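Local structure of SusD superfamily protein (Bacteroides thetaiotaomicron VPI-5482, 3HDX) at residues A[172-177]-A[191-196]; A[233-238]-A[362-367]; A[239-244]-A[337-342]; A[255-260]-A[355-360]; A[333-338]-A[423-428]. The protein probably binds polysaccharide at the outer membrane of the bacterium, as a homologue of the starch-binding protein SusD. One frame throughout, in Å; residues are numbered along the deposited sequence.

Contact 1 of 5, residues A[172-177]-A[191-196]; sequences YQYGTQ and GKLFNK. With EDO (1,2-ethanediol), chain B.
The rings of Y172 and Y174 each take an aliphatic group of 191-196 over one face. Over Y174 lies the CD1 methyl of L193, 3.9 Å from the ring centroid and 19° off the ring normal, a CH-pi contact displaced toward the rim; CB of the same leucine reaches CE1. At its edge, and in its plane, this ring meets the backbone instead: Y174 OH donates to F194 O over 2.7 Å. The C=O...donor angle of 169° places the hydroxyl almost on the line of the carbonyl. Face and edge together help to set the tilt of the ring, which Y109 (edge-to-face) and Y181 also meet. The two segments belong to the long loop that joins helix 152-169 to helix 196-209, within the alpha-helical SusD fold; N195 is the N-cap of the second helix, and its CB packs 3.4 Å from Y172 O. On the first turn of that helix, K196 crosses the Y172 ring obliquely. Its chain bends at chi3 and again at chi4, which lays CE over the ring, 4.0 Å from the centroid, with CD against CZ. The ammonium lies farther off, K196 NZ being 5.4 Å from the centroid, so any cation-pi attraction is weak; its hydrogen bonds go to L170 O and I167 O at the end of helix 152-169.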
# COMPACT_ATOMS: atom_id res chain seq x y z
N TYR A 172 -15.72 -12.87 -2.42
CA TYR A 172 -14.64 -13.16 -1.46
C TYR A 172 -13.57 -14.04 -2.14
O TYR A 172 -12.37 -13.77 -2.00
CB TYR A 172 -15.16 -13.81 -0.20
CG TYR A 172 -16.02 -12.88 0.61
CD1 TYR A 172 -15.47 -11.77 1.22
CD2 TYR A 172 -17.38 -13.13 0.82
CE1 TYR A 172 -16.23 -10.92 1.98
CE2 TYR A 172 -18.14 -12.27 1.60
CZ TYR A 172 -17.56 -11.15 2.19
OH TYR A 172 -18.31 -10.29 2.97
N GLN A 173 -14.03 -15.09 -2.84
CA GLN A 173 -13.15 -16.01 -3.59
C GLN A 173 -13.73 -16.22 -4.98
O GLN A 173 -14.96 -16.13 -5.17
CB GLN A 173 -12.96 -17.32 -2.84
CG GLN A 173 -12.22 -17.11 -1.54
CD GLN A 173 -11.72 -18.36 -0.89
OE1 GLN A 173 -11.15 -19.22 -1.54
NE2 GLN A 173 -11.89 -18.45 0.42
N TYR A 174 -12.85 -16.52 -5.92
CA TYR A 174 -13.21 -16.65 -7.35
C TYR A 174 -13.28 -18.09 -7.81
O TYR A 174 -12.31 -18.80 -7.74
CB TYR A 174 -12.19 -15.91 -8.20
CG TYR A 174 -12.29 -14.40 -8.08
CD1 TYR A 174 -11.63 -13.69 -7.10
CD2 TYR A 174 -13.08 -13.68 -8.99
CE1 TYR A 174 -11.76 -12.29 -7.02
CE2 TYR A 174 -13.21 -12.31 -8.92
CZ TYR A 174 -12.53 -11.62 -7.93
OH TYR A 174 -12.68 -10.25 -7.89
N GLY A 175 -14.44 -18.45 -8.36
CA GLY A 175 -14.68 -19.74 -8.96
C GLY A 175 -14.95 -20.87 -8.00
O GLY A 175 -14.73 -20.76 -6.79
N THR A 176 -15.41 -21.98 -8.57
CA THR A 176 -15.62 -23.23 -7.84
C THR A 176 -15.01 -24.31 -8.68
O THR A 176 -14.65 -24.09 -9.84
CB THR A 176 -17.11 -23.56 -7.61
OG1 THR A 176 -17.76 -23.77 -8.87
CG2 THR A 176 -17.79 -22.46 -6.81
N GLN A 177 -14.94 -25.51 -8.11
CA GLN A 177 -14.35 -26.62 -8.84
C GLN A 177 -15.13 -26.98 -10.13
O GLN A 177 -14.52 -27.41 -11.12
CB GLN A 177 -14.22 -27.83 -7.92
CG GLN A 177 -13.30 -28.86 -8.49
CD GLN A 177 -13.09 -30.00 -7.53
OE1 GLN A 177 -13.84 -30.17 -6.55
NE2 GLN A 177 -12.07 -30.80 -7.81
N GLY A 191 -4.88 -14.00 -2.69
CA GLY A 191 -3.64 -13.21 -2.76
C GLY A 191 -3.20 -12.84 -4.15
O GLY A 191 -2.06 -12.41 -4.33
N LYS A 192 -4.09 -13.02 -5.13
CA LYS A 192 -3.77 -12.73 -6.53
C LYS A 192 -4.77 -11.72 -7.11
O LYS A 192 -4.39 -10.64 -7.60
CB LYS A 192 -3.66 -14.04 -7.34
CG LYS A 192 -2.54 -14.93 -6.73
CD LYS A 192 -2.06 -16.06 -7.60
CE LYS A 192 -0.83 -16.72 -6.98
NZ LYS A 192 -0.33 -17.82 -7.89
N LEU A 193 -6.05 -12.03 -7.02
CA LEU A 193 -7.11 -11.13 -7.48
C LEU A 193 -7.68 -10.23 -6.37
O LEU A 193 -7.75 -10.64 -5.20
CB LEU A 193 -8.25 -11.95 -8.10
CG LEU A 193 -7.82 -12.82 -9.30
CD1 LEU A 193 -9.02 -13.64 -9.73
CD2 LEU A 193 -7.22 -12.02 -10.49
N PHE A 194 -8.10 -9.02 -6.76
CA PHE A 194 -8.74 -8.05 -5.90
C PHE A 194 -10.09 -8.68 -5.47
O PHE A 194 -10.90 -9.05 -6.33
CB PHE A 194 -8.94 -6.78 -6.73
CG PHE A 194 -9.09 -5.54 -5.95
CD1 PHE A 194 -10.32 -5.17 -5.46
CD2 PHE A 194 -8.02 -4.66 -5.81
CE1 PHE A 194 -10.47 -4.02 -4.76
CE2 PHE A 194 -8.19 -3.46 -5.12
CZ PHE A 194 -9.43 -3.15 -4.62
N ASN A 195 -10.31 -8.85 -4.17
CA ASN A 195 -11.53 -9.46 -3.67
C ASN A 195 -12.38 -8.42 -2.95
O ASN A 195 -12.01 -7.23 -2.84
CB ASN A 195 -11.16 -10.68 -2.79
CG ASN A 195 -10.39 -10.29 -1.52
OD1 ASN A 195 -10.89 -9.53 -0.71
ND2 ASN A 195 -9.18 -10.85 -1.36
N LYS A 196 -13.53 -8.84 -2.45
CA LYS A 196 -14.45 -7.90 -1.82
C LYS A 196 -13.78 -7.14 -0.66
O LYS A 196 -13.99 -5.91 -0.49
CB LYS A 196 -15.70 -8.59 -1.32
CG LYS A 196 -16.86 -7.66 -0.99
CD LYS A 196 -18.00 -8.36 -0.23
CE LYS A 196 -18.74 -9.47 -0.96
NZ LYS A 196 -19.43 -8.92 -2.19
C1 EDO B . -3.10 -18.27 -11.85
O1 EDO B . -2.17 -18.13 -10.76
C2 EDO B . -4.38 -18.85 -11.28
O2 EDO B . -4.16 -20.16 -10.76

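Contact 2 of 5, residues A[233-238]-A[362-367]; sequences KYTSIA and RLEDIT
At the N-terminus of helix 363-376, part of the alpha-helical SusD fold, L363, E364 and T367 receive Y234 and T235 from the loop that leads into helix 237-241. The E364 carboxylate grips the loop backbone: T235 N donates to E364 OE2 at 2.8 Å with an N-H...O angle of 165°, entering on the syn lone pair. The bend of the glutamate at chi2 (78°) turns its carboxylate back toward the loop, and its other oxygen is held by R362 NH1 in a salt bridge whose hydrogen bond is weak. Ring and carboxylate planes stand 89° apart where Y234 passes E364. Over one face of the Y234 ring sits L363 CB, 4.1 Å from the centroid, while the edge carries the hydroxyl to T367, with Y234 OH and T367 OG1 2.7 Å apart. T367 OG1 in turn donates to L363 O, from above the carbonyl plane. A phenylalanine in place of Y234 would probably keep the packing on L363 but leave T367 OG1 without its tyrosine partner. M389 of helix 380-391 also touches this tyrosine. Two waters complete the junction: one accepts from L363 N, and the other lies 2.7 Å from E364 OE1 and 2.6 Å from T235 OG1.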
# COMPACT_ATOMS: atom_id res chain seq x y z
N LYS A 233 -5.43 -14.19 7.51
CA LYS A 233 -5.07 -14.47 8.90
C LYS A 233 -4.04 -13.48 9.40
O LYS A 233 -3.49 -12.69 8.61
CB LYS A 233 -4.46 -15.88 8.97
CG LYS A 233 -5.39 -17.01 8.48
CD LYS A 233 -4.74 -18.37 8.46
CE LYS A 233 -5.71 -19.45 8.00
NZ LYS A 233 -5.02 -20.77 7.92
N TYR A 234 -3.79 -13.53 10.70
CA TYR A 234 -2.66 -12.84 11.29
C TYR A 234 -1.43 -13.72 11.02
O TYR A 234 -1.48 -14.97 11.15
CB TYR A 234 -2.87 -12.61 12.78
CG TYR A 234 -4.00 -11.64 13.06
CD1 TYR A 234 -3.81 -10.26 13.01
CD2 TYR A 234 -5.29 -12.09 13.37
CE1 TYR A 234 -4.83 -9.38 13.27
CE2 TYR A 234 -6.34 -11.21 13.64
CZ TYR A 234 -6.08 -9.83 13.59
OH TYR A 234 -7.12 -8.99 13.82
N THR A 235 -0.34 -13.08 10.68
CA THR A 235 0.87 -13.76 10.24
C THR A 235 1.92 -13.78 11.36
O THR A 235 2.16 -12.76 12.04
CB THR A 235 1.42 -13.08 8.95
OG1 THR A 235 0.42 -13.06 7.93
CG2 THR A 235 2.69 -13.76 8.43
N SER A 236 2.51 -14.95 11.58
CA SER A 236 3.59 -15.08 12.54
C SER A 236 4.83 -14.37 12.02
O SER A 236 4.99 -14.12 10.80
CB SER A 236 3.93 -16.57 12.75
OG SER A 236 4.55 -17.13 11.60
N ILE A 237 5.74 -14.03 12.93
CA ILE A 237 6.97 -13.35 12.52
C ILE A 237 7.77 -14.18 11.48
O ILE A 237 8.31 -13.61 10.53
CB ILE A 237 7.84 -12.89 13.73
CG1 ILE A 237 8.96 -11.95 13.24
CG2 ILE A 237 8.38 -14.13 14.51
CD1 ILE A 237 8.48 -10.62 12.59
N ALA A 238 7.83 -15.50 11.68
CA ALA A 238 8.54 -16.37 10.75
C ALA A 238 7.89 -16.33 9.37
O ALA A 238 8.58 -16.19 8.35
CB ALA A 238 8.62 -17.81 11.26
N ARG A 362 -2.93 -5.98 5.00
CA ARG A 362 -3.05 -7.26 5.65
C ARG A 362 -3.76 -7.03 6.99
O ARG A 362 -3.93 -5.88 7.42
CB ARG A 362 -1.67 -7.92 5.83
CG ARG A 362 -0.63 -7.07 6.58
CD ARG A 362 0.75 -7.73 6.41
NE ARG A 362 1.85 -6.98 7.03
CZ ARG A 362 2.26 -7.15 8.29
NH1 ARG A 362 1.63 -7.95 9.13
NH2 ARG A 362 3.31 -6.47 8.72
N LEU A 363 -4.12 -8.12 7.66
CA LEU A 363 -4.93 -7.99 8.89
C LEU A 363 -4.33 -7.11 9.96
O LEU A 363 -5.05 -6.36 10.64
CB LEU A 363 -5.37 -9.34 9.48
CG LEU A 363 -6.64 -9.91 8.85
CD1 LEU A 363 -6.90 -11.34 9.33
CD2 LEU A 363 -7.86 -9.04 9.09
N GLU A 364 -3.01 -7.13 10.10
CA GLU A 364 -2.38 -6.32 11.16
C GLU A 364 -2.57 -4.82 10.90
O GLU A 364 -2.77 -4.02 11.83
CB GLU A 364 -0.88 -6.65 11.32
CG GLU A 364 -0.57 -8.07 11.87
CD GLU A 364 -0.68 -9.20 10.87
OE1 GLU A 364 -1.02 -8.96 9.67
OE2 GLU A 364 -0.39 -10.34 11.29
N ASP A 365 -2.45 -4.43 9.63
CA ASP A 365 -2.69 -3.03 9.22
C ASP A 365 -4.12 -2.61 9.59
O ASP A 365 -4.32 -1.60 10.27
CB ASP A 365 -2.43 -2.83 7.74
CG ASP A 365 -2.94 -1.48 7.23
OD1 ASP A 365 -2.69 -0.45 7.91
OD2 ASP A 365 -3.62 -1.45 6.17
N ILE A 366 -5.09 -3.41 9.14
CA ILE A 366 -6.49 -3.09 9.35
C ILE A 366 -6.87 -3.08 10.84
O ILE A 366 -7.66 -2.25 11.28
CB ILE A 366 -7.41 -4.03 8.53
CG1 ILE A 366 -7.13 -3.87 7.01
CG2 ILE A 366 -8.89 -3.77 8.82
CD1 ILE A 366 -7.30 -2.50 6.41
N THR A 367 -6.26 -3.98 11.62
CA THR A 367 -6.48 -4.06 13.06
C THR A 367 -5.94 -2.83 13.76
O THR A 367 -6.64 -2.24 14.60
CB THR A 367 -5.91 -5.36 13.61
OG1 THR A 367 -6.56 -6.45 12.94
CG2 THR A 367 -6.06 -5.47 15.15
O HOH W 1 -4.23 -10.69 6.50
O HOH W 2 -1.31 -11.10 8.03

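Contact 3 of 5, residues A[239-244]-A[337-342]; sequences DLTSET and KIKIIQ
K339 NZ reaches the carbonyl of T241, the last residue of helix 237-241, so the loop 337-342 is fastened to a helix C-terminus in this mainly helical SusD-family protein. The bond K339 NZ to T241 O measures 2.7 Å, and the donor stands 38° out of the carbonyl plane rather than on a lone pair. The lysine chain leaves its backbone with CG between N and the carbonyl carbon (chi1 54°) and turns at chi4 (-63°), which brings NZ back to the helix end. Cutting this lysine back to an alanine would probably leave T241 O without its charged donor and the helix end less tied to the loop. Beside it T241 CG2 meets K337 CG at 4.0 Å, the side chains crossing at about a right angle, and L240 CD2 touches K337 CE; K337's ammonium bonds to E427.

Farther out, one water lies 3.0 Å from T241 O and accepts from K339 N, and another joins T241 OG1 to K339 NZ, for which S336 O is a further acceptor. S242 OG accepts from T244 N at 3.1 Å in an ST turn, shaping the chain past the helix. Beside that turn, the I340 CD1 methyl packs 3.3 Å from E243 O.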
# COMPACT_ATOMS: atom_id res chain seq x y z
N ASP A 239 6.57 -16.44 9.33
CA ASP A 239 5.82 -16.40 8.04
C ASP A 239 5.83 -15.02 7.38
O ASP A 239 5.76 -14.91 6.16
CB ASP A 239 4.39 -16.91 8.21
CG ASP A 239 4.30 -18.43 8.43
OD1 ASP A 239 5.28 -19.17 8.15
OD2 ASP A 239 3.22 -18.91 8.87
N LEU A 240 5.98 -13.97 8.18
CA LEU A 240 6.04 -12.64 7.60
C LEU A 240 7.34 -12.42 6.85
O LEU A 240 7.34 -11.79 5.80
CB LEU A 240 5.89 -11.58 8.70
CG LEU A 240 5.91 -10.11 8.30
CD1 LEU A 240 4.76 -9.77 7.32
CD2 LEU A 240 5.86 -9.24 9.56
N THR A 241 8.43 -12.95 7.40
CA THR A 241 9.77 -12.65 6.93
C THR A 241 10.46 -13.73 6.11
O THR A 241 11.50 -13.47 5.50
CB THR A 241 10.66 -12.32 8.17
OG1 THR A 241 10.71 -13.45 9.07
CG2 THR A 241 10.13 -11.10 8.90
N SER A 242 9.87 -14.93 6.06
CA SER A 242 10.45 -16.05 5.34
C SER A 242 10.57 -15.78 3.85
O SER A 242 9.74 -15.10 3.24
CB SER A 242 9.54 -17.29 5.48
OG SER A 242 10.02 -18.36 4.72
N GLU A 243 11.53 -16.47 3.24
CA GLU A 243 11.78 -16.44 1.80
C GLU A 243 10.56 -17.01 1.03
O GLU A 243 10.39 -16.74 -0.16
CB GLU A 243 13.06 -17.25 1.49
CG GLU A 243 14.37 -16.64 2.04
CD GLU A 243 14.77 -16.97 3.52
OE1 GLU A 243 13.94 -17.48 4.35
OE2 GLU A 243 15.96 -16.65 3.82
N THR A 244 9.75 -17.83 1.70
CA THR A 244 8.52 -18.43 1.13
C THR A 244 7.28 -18.00 1.94
O THR A 244 6.23 -18.65 1.90
CB THR A 244 8.61 -19.96 1.01
OG1 THR A 244 8.93 -20.52 2.28
CG2 THR A 244 9.69 -20.31 -0.04
N LYS A 337 14.06 -7.94 6.42
CA LYS A 337 12.67 -8.38 6.60
C LYS A 337 12.09 -9.01 5.33
O LYS A 337 11.46 -10.06 5.39
CB LYS A 337 11.81 -7.20 7.03
CG LYS A 337 10.35 -7.49 7.21
CD LYS A 337 9.57 -6.23 7.44
CE LYS A 337 8.07 -6.50 7.55
NZ LYS A 337 7.26 -5.30 8.00
N ILE A 338 12.25 -8.30 4.22
CA ILE A 338 11.71 -8.66 2.91
C ILE A 338 12.91 -9.13 2.08
O ILE A 338 13.86 -8.35 1.82
CB ILE A 338 10.94 -7.48 2.26
CG1 ILE A 338 9.87 -6.95 3.23
CG2 ILE A 338 10.38 -7.93 0.90
CD1 ILE A 338 8.93 -5.89 2.68
N LYS A 339 12.88 -10.40 1.70
CA LYS A 339 14.05 -11.07 1.06
C LYS A 339 13.64 -12.25 0.14
O LYS A 339 14.00 -13.42 0.34
CB LYS A 339 15.05 -11.49 2.16
CG LYS A 339 14.48 -12.33 3.27
CD LYS A 339 15.55 -12.78 4.28
CE LYS A 339 14.94 -13.52 5.43
NZ LYS A 339 14.01 -12.64 6.21
N ILE A 340 12.84 -11.90 -0.86
CA ILE A 340 12.31 -12.86 -1.84
C ILE A 340 13.29 -12.84 -3.03
O ILE A 340 13.15 -12.07 -3.99
CB ILE A 340 10.87 -12.53 -2.23
CG1 ILE A 340 9.99 -12.29 -1.00
CG2 ILE A 340 10.30 -13.66 -3.06
CD1 ILE A 340 9.98 -13.44 0.06
N ILE A 341 14.32 -13.68 -2.93
CA ILE A 341 15.45 -13.66 -3.89
C ILE A 341 15.36 -14.83 -4.87
O ILE A 341 15.35 -15.97 -4.43
CB ILE A 341 16.80 -13.68 -3.13
CG1 ILE A 341 16.89 -12.55 -2.09
CG2 ILE A 341 18.01 -13.60 -4.13
CD1 ILE A 341 18.08 -12.68 -1.10
N GLN A 342 15.31 -14.52 -6.18
CA GLN A 342 15.30 -15.55 -7.25
C GLN A 342 16.67 -16.20 -7.38
O GLN A 342 17.67 -15.48 -7.40
CB GLN A 342 14.91 -14.92 -8.59
O HOH W 3 10.79 -11.89 3.10
O HOH W 4 13.36 -14.76 8.16

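Contact 4 of 5, residues A[255-260]-A[355-360]; sequences GSRILG and GSSIVF. With EDO (1,2-ethanediol), chain I.
R257 approaches V359 and S357 beside the two-stranded antiparallel sheet formed by strands 259-261 and 358-361, where G260 and V359 make a non-hydrogen-bonded pair. R257 CB lies 3.8 Å from O2 of a bound ethanediol; the arginine then runs through CG, 4.0 Å from V359 CG2, to CD, which touches the same methyl at 3.6 Å and has S357 CB on another side. The chain then bends at chi3 (-65°), and this turns one guanidinium face to the serine hydroxyl: S357 OG sits over the centre of that face, 3.8 Å from R257 CZ. No hydrogen bond joins them; the tip NH1 and NH2 donate to carbonyls, among them S249 O, L246 O and G191 O, while S357 OG pairs with N262 OD1.

Next to this, F360 N donates a weak, bent bond to L259 O (2.8 Å, 126°), and L259 CD2 packs on F360 CB. The sheet is irregular here, since I258 and L259 both face T361 in a classic beta bulge. At G260 a side chain would collide with I358 O, which already lies 3.0 Å from G260 CA. The ethanediol, probably from the crystallisation liquor, spans the 257-260 backbone, accepting from G260 N through its O1 at 2.9 Å.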
# COMPACT_ATOMS: atom_id res chain seq x y z
N GLY A 255 -3.24 -15.82 1.03
CA GLY A 255 -4.54 -15.23 1.28
C GLY A 255 -4.53 -14.08 2.29
O GLY A 255 -5.45 -13.26 2.34
N SER A 256 -3.47 -14.03 3.10
CA SER A 256 -3.29 -12.97 4.06
C SER A 256 -2.86 -11.64 3.46
O SER A 256 -2.88 -10.61 4.16
CB SER A 256 -2.36 -13.44 5.18
OG SER A 256 -2.95 -14.53 5.91
N ARG A 257 -2.51 -11.65 2.17
CA ARG A 257 -2.30 -10.38 1.41
C ARG A 257 -3.71 -9.91 1.02
O ARG A 257 -4.26 -10.36 0.01
CB ARG A 257 -1.41 -10.56 0.22
CG ARG A 257 -0.02 -11.04 0.52
CD ARG A 257 0.88 -10.90 -0.68
NE ARG A 257 0.46 -11.77 -1.79
CZ ARG A 257 0.93 -13.00 -2.07
NH1 ARG A 257 1.82 -13.63 -1.30
NH2 ARG A 257 0.46 -13.64 -3.14
N ILE A 258 -4.33 -9.10 1.87
CA ILE A 258 -5.71 -8.62 1.62
C ILE A 258 -5.77 -7.82 0.31
O ILE A 258 -6.74 -7.97 -0.44
CB ILE A 258 -6.25 -7.83 2.82
CG1 ILE A 258 -6.38 -8.76 4.03
CG2 ILE A 258 -7.64 -7.16 2.49
CD1 ILE A 258 -6.77 -8.04 5.31
N LEU A 259 -4.74 -7.01 0.08
CA LEU A 259 -4.56 -6.29 -1.19
C LEU A 259 -3.07 -6.22 -1.48
O LEU A 259 -2.28 -5.71 -0.65
CB LEU A 259 -5.18 -4.88 -1.13
CG LEU A 259 -5.42 -4.14 -2.46
CD1 LEU A 259 -6.36 -2.95 -2.19
CD2 LEU A 259 -4.19 -3.67 -3.16
N GLY A 260 -2.67 -6.75 -2.63
CA GLY A 260 -1.28 -6.69 -3.03
C GLY A 260 -1.11 -6.96 -4.49
O GLY A 260 -2.11 -7.18 -5.19
N GLY A 355 11.53 -11.39 -6.24
CA GLY A 355 10.15 -11.80 -6.50
C GLY A 355 9.11 -11.31 -5.51
O GLY A 355 7.99 -11.79 -5.53
N SER A 356 9.49 -10.39 -4.62
CA SER A 356 8.58 -9.94 -3.58
C SER A 356 7.35 -9.22 -4.08
O SER A 356 7.43 -8.36 -4.96
CB SER A 356 9.30 -9.00 -2.62
OG SER A 356 10.01 -7.99 -3.30
N SER A 357 6.22 -9.58 -3.49
CA SER A 357 4.96 -8.91 -3.76
C SER A 357 4.90 -7.60 -2.99
O SER A 357 5.47 -7.47 -1.89
CB SER A 357 3.76 -9.73 -3.25
OG SER A 357 3.59 -10.97 -3.90
N ILE A 358 4.21 -6.64 -3.59
CA ILE A 358 3.76 -5.46 -2.87
C ILE A 358 2.58 -5.91 -1.99
O ILE A 358 1.64 -6.59 -2.48
CB ILE A 358 3.31 -4.34 -3.83
CG1 ILE A 358 4.48 -3.80 -4.63
CG2 ILE A 358 2.57 -3.21 -3.06
CD1 ILE A 358 4.05 -3.01 -5.86
N VAL A 359 2.64 -5.58 -0.70
CA VAL A 359 1.55 -5.87 0.23
C VAL A 359 1.00 -4.54 0.69
O VAL A 359 1.57 -3.86 1.55
CB VAL A 359 1.98 -6.73 1.40
CG1 VAL A 359 0.79 -6.94 2.37
CG2 VAL A 359 2.60 -8.09 0.89
N PHE A 360 -0.10 -4.13 0.05
CA PHE A 360 -0.72 -2.88 0.43
C PHE A 360 -1.30 -2.97 1.82
O PHE A 360 -1.14 -2.06 2.61
CB PHE A 360 -1.75 -2.42 -0.60
CG PHE A 360 -2.46 -1.17 -0.19
CD1 PHE A 360 -1.84 0.08 -0.29
CD2 PHE A 360 -3.72 -1.23 0.37
CE1 PHE A 360 -2.54 1.25 0.14
CE2 PHE A 360 -4.38 -0.07 0.78
CZ PHE A 360 -3.77 1.13 0.69
C1 EDO I . -5.00 -8.91 -4.48
O1 EDO I . -5.00 -7.56 -4.16
C2 EDO I . -5.05 -9.76 -3.26
O2 EDO I . -3.75 -9.75 -2.64

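Contact 5 of 5, residues A[333-338]-A[423-428]; sequences PVFSKI and ELMGEG
L424 to E427 form a type II beta turn, closed by E427 N to L424 O, just beyond helix 409-423, and M425 O of the turn points to K337. K337 runs extended from CB onward, which carries NZ to three acceptors at and just before the turn. E423 O receives it at 3.0 Å, from 36° above the carbonyl plane, and M425 O at 2.8 Å, with the donor tilted only 17°. The third is E427 OE2 at 2.7 Å, a salt bridge made on the anti lone pair of the carboxylate, with the two side chains crossing at about a right angle. Alongside, the F335 ring meets the selenomethionine at 425: CE1 is 3.6 Å from M425 SE, and the selenium lies 4.7 Å from the centroid, 59° off the normal, an oblique Met-aromatic contact. CE2 of the same ring comes obliquely to within 4.2 Å of G426 CA, where a CB would collide with it; a positive phi at this third position of the turn likewise suits a residue without a side chain. I338 CD1 packs 3.6 Å from G426 O. Strand 334-335 and its following loop are thus joined to the helix 409-423 to 430-441 connection. E427 OE2 also pairs with R362, and K337 NZ with Y324 OH, so a buried lysine charge is probably balanced by the carboxylate and by the carbonyl dipoles around it.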
# COMPACT_ATOMS: atom_id res chain seq x y z
N PRO A 333 23.94 -2.44 9.35
CA PRO A 333 23.16 -3.67 9.30
C PRO A 333 22.13 -3.62 8.16
O PRO A 333 21.63 -2.57 7.82
CB PRO A 333 22.45 -3.72 10.66
CG PRO A 333 22.77 -2.49 11.36
CD PRO A 333 23.63 -1.63 10.55
N VAL A 334 21.81 -4.80 7.64
CA VAL A 334 20.93 -4.96 6.49
C VAL A 334 19.50 -5.21 6.96
O VAL A 334 19.24 -6.17 7.70
CB VAL A 334 21.39 -6.13 5.62
CG1 VAL A 334 20.38 -6.43 4.50
CG2 VAL A 334 22.79 -5.82 5.00
N PHE A 335 18.57 -4.37 6.49
CA PHE A 335 17.15 -4.58 6.74
C PHE A 335 16.72 -5.73 5.80
O PHE A 335 16.52 -5.56 4.58
CB PHE A 335 16.38 -3.30 6.48
CG PHE A 335 14.92 -3.42 6.73
CD1 PHE A 335 14.46 -3.39 8.03
CD2 PHE A 335 13.99 -3.58 5.69
CE1 PHE A 335 13.13 -3.49 8.34
CE2 PHE A 335 12.61 -3.68 5.99
CZ PHE A 335 12.20 -3.61 7.31
N SER A 336 16.61 -6.91 6.41
CA SER A 336 16.40 -8.16 5.71
C SER A 336 14.98 -8.72 5.85
O SER A 336 14.72 -9.84 5.42
CB SER A 336 17.43 -9.17 6.24
OG SER A 336 17.29 -9.34 7.64
N LYS A 337 14.06 -7.94 6.42
CA LYS A 337 12.67 -8.38 6.60
C LYS A 337 12.09 -9.01 5.33
O LYS A 337 11.46 -10.06 5.39
CB LYS A 337 11.81 -7.20 7.03
CG LYS A 337 10.35 -7.49 7.21
CD LYS A 337 9.57 -6.23 7.44
CE LYS A 337 8.07 -6.50 7.55
NZ LYS A 337 7.26 -5.30 8.00
N ILE A 338 12.25 -8.30 4.22
CA ILE A 338 11.71 -8.66 2.91
C ILE A 338 12.91 -9.13 2.08
O ILE A 338 13.86 -8.35 1.82
CB ILE A 338 10.94 -7.48 2.26
CG1 ILE A 338 9.87 -6.95 3.23
CG2 ILE A 338 10.38 -7.93 0.90
CD1 ILE A 338 8.93 -5.89 2.68
N GLU A 423 5.47 -2.69 12.99
CA GLU A 423 4.85 -3.79 12.26
C GLU A 423 4.89 -3.67 10.78
O GLU A 423 5.17 -4.66 10.10
CB GLU A 423 3.39 -3.95 12.74
CG GLU A 423 2.65 -5.11 12.13
CD GLU A 423 3.30 -6.48 12.42
OE1 GLU A 423 3.97 -6.61 13.46
OE2 GLU A 423 3.04 -7.43 11.62
N LEU A 424 4.68 -2.47 10.28
CA LEU A 424 4.56 -2.24 8.85
C LEU A 424 5.83 -1.67 8.21
O LEU A 424 5.81 -1.21 7.05
CB LEU A 424 3.33 -1.34 8.57
CG LEU A 424 1.99 -1.81 9.17
CD1 LEU A 424 0.89 -0.75 9.06
CD2 LEU A 424 1.55 -3.11 8.50
N MSE A 425 6.94 -1.72 8.93
CA MSE A 425 8.22 -1.20 8.44
C MSE A 425 8.57 -1.86 7.09
O MSE A 425 8.54 -3.08 6.96
CB MSE A 425 9.30 -1.47 9.49
CG MSE A 425 10.66 -0.83 9.18
SE MSE A 425 11.88 -0.99 10.66
CE MSE A 425 11.20 0.30 11.90
N GLY A 426 8.87 -1.02 6.10
CA GLY A 426 9.17 -1.51 4.78
C GLY A 426 7.99 -1.89 3.88
O GLY A 426 8.20 -2.41 2.76
N GLU A 427 6.76 -1.60 4.34
CA GLU A 427 5.54 -1.90 3.58
C GLU A 427 4.82 -0.68 3.01
O GLU A 427 3.66 -0.78 2.59
CB GLU A 427 4.61 -2.76 4.41
CG GLU A 427 5.23 -4.09 4.82
CD GLU A 427 4.37 -4.91 5.73
OE1 GLU A 427 3.13 -5.05 5.50
OE2 GLU A 427 4.93 -5.45 6.71
N GLY A 428 5.52 0.45 2.93
CA GLY A 428 5.00 1.65 2.28
C GLY A 428 3.99 2.46 3.06
O GLY A 428 3.26 3.26 2.47

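All five contacts are largely buried, though contacts 2 and 3 each keep one exposed residue, K233 and E243, at the margin. Contact 4 lies nearest the centre of the chain, about 9 Å away, and contact 1 farthest, about 19 Å. Contacts 2 and 3 share helix 237-241, whereas contacts 3 and 5 share K337 and I338. Charge is concentrated where contacts 2 and 5 meet: R362 bridges to E423 and E427. Contact 1 is instead dominated by rings and aliphatic chains, and touches contact 4 through G191 O with R257 NH2. Contact 4 alone contains a beta pairing.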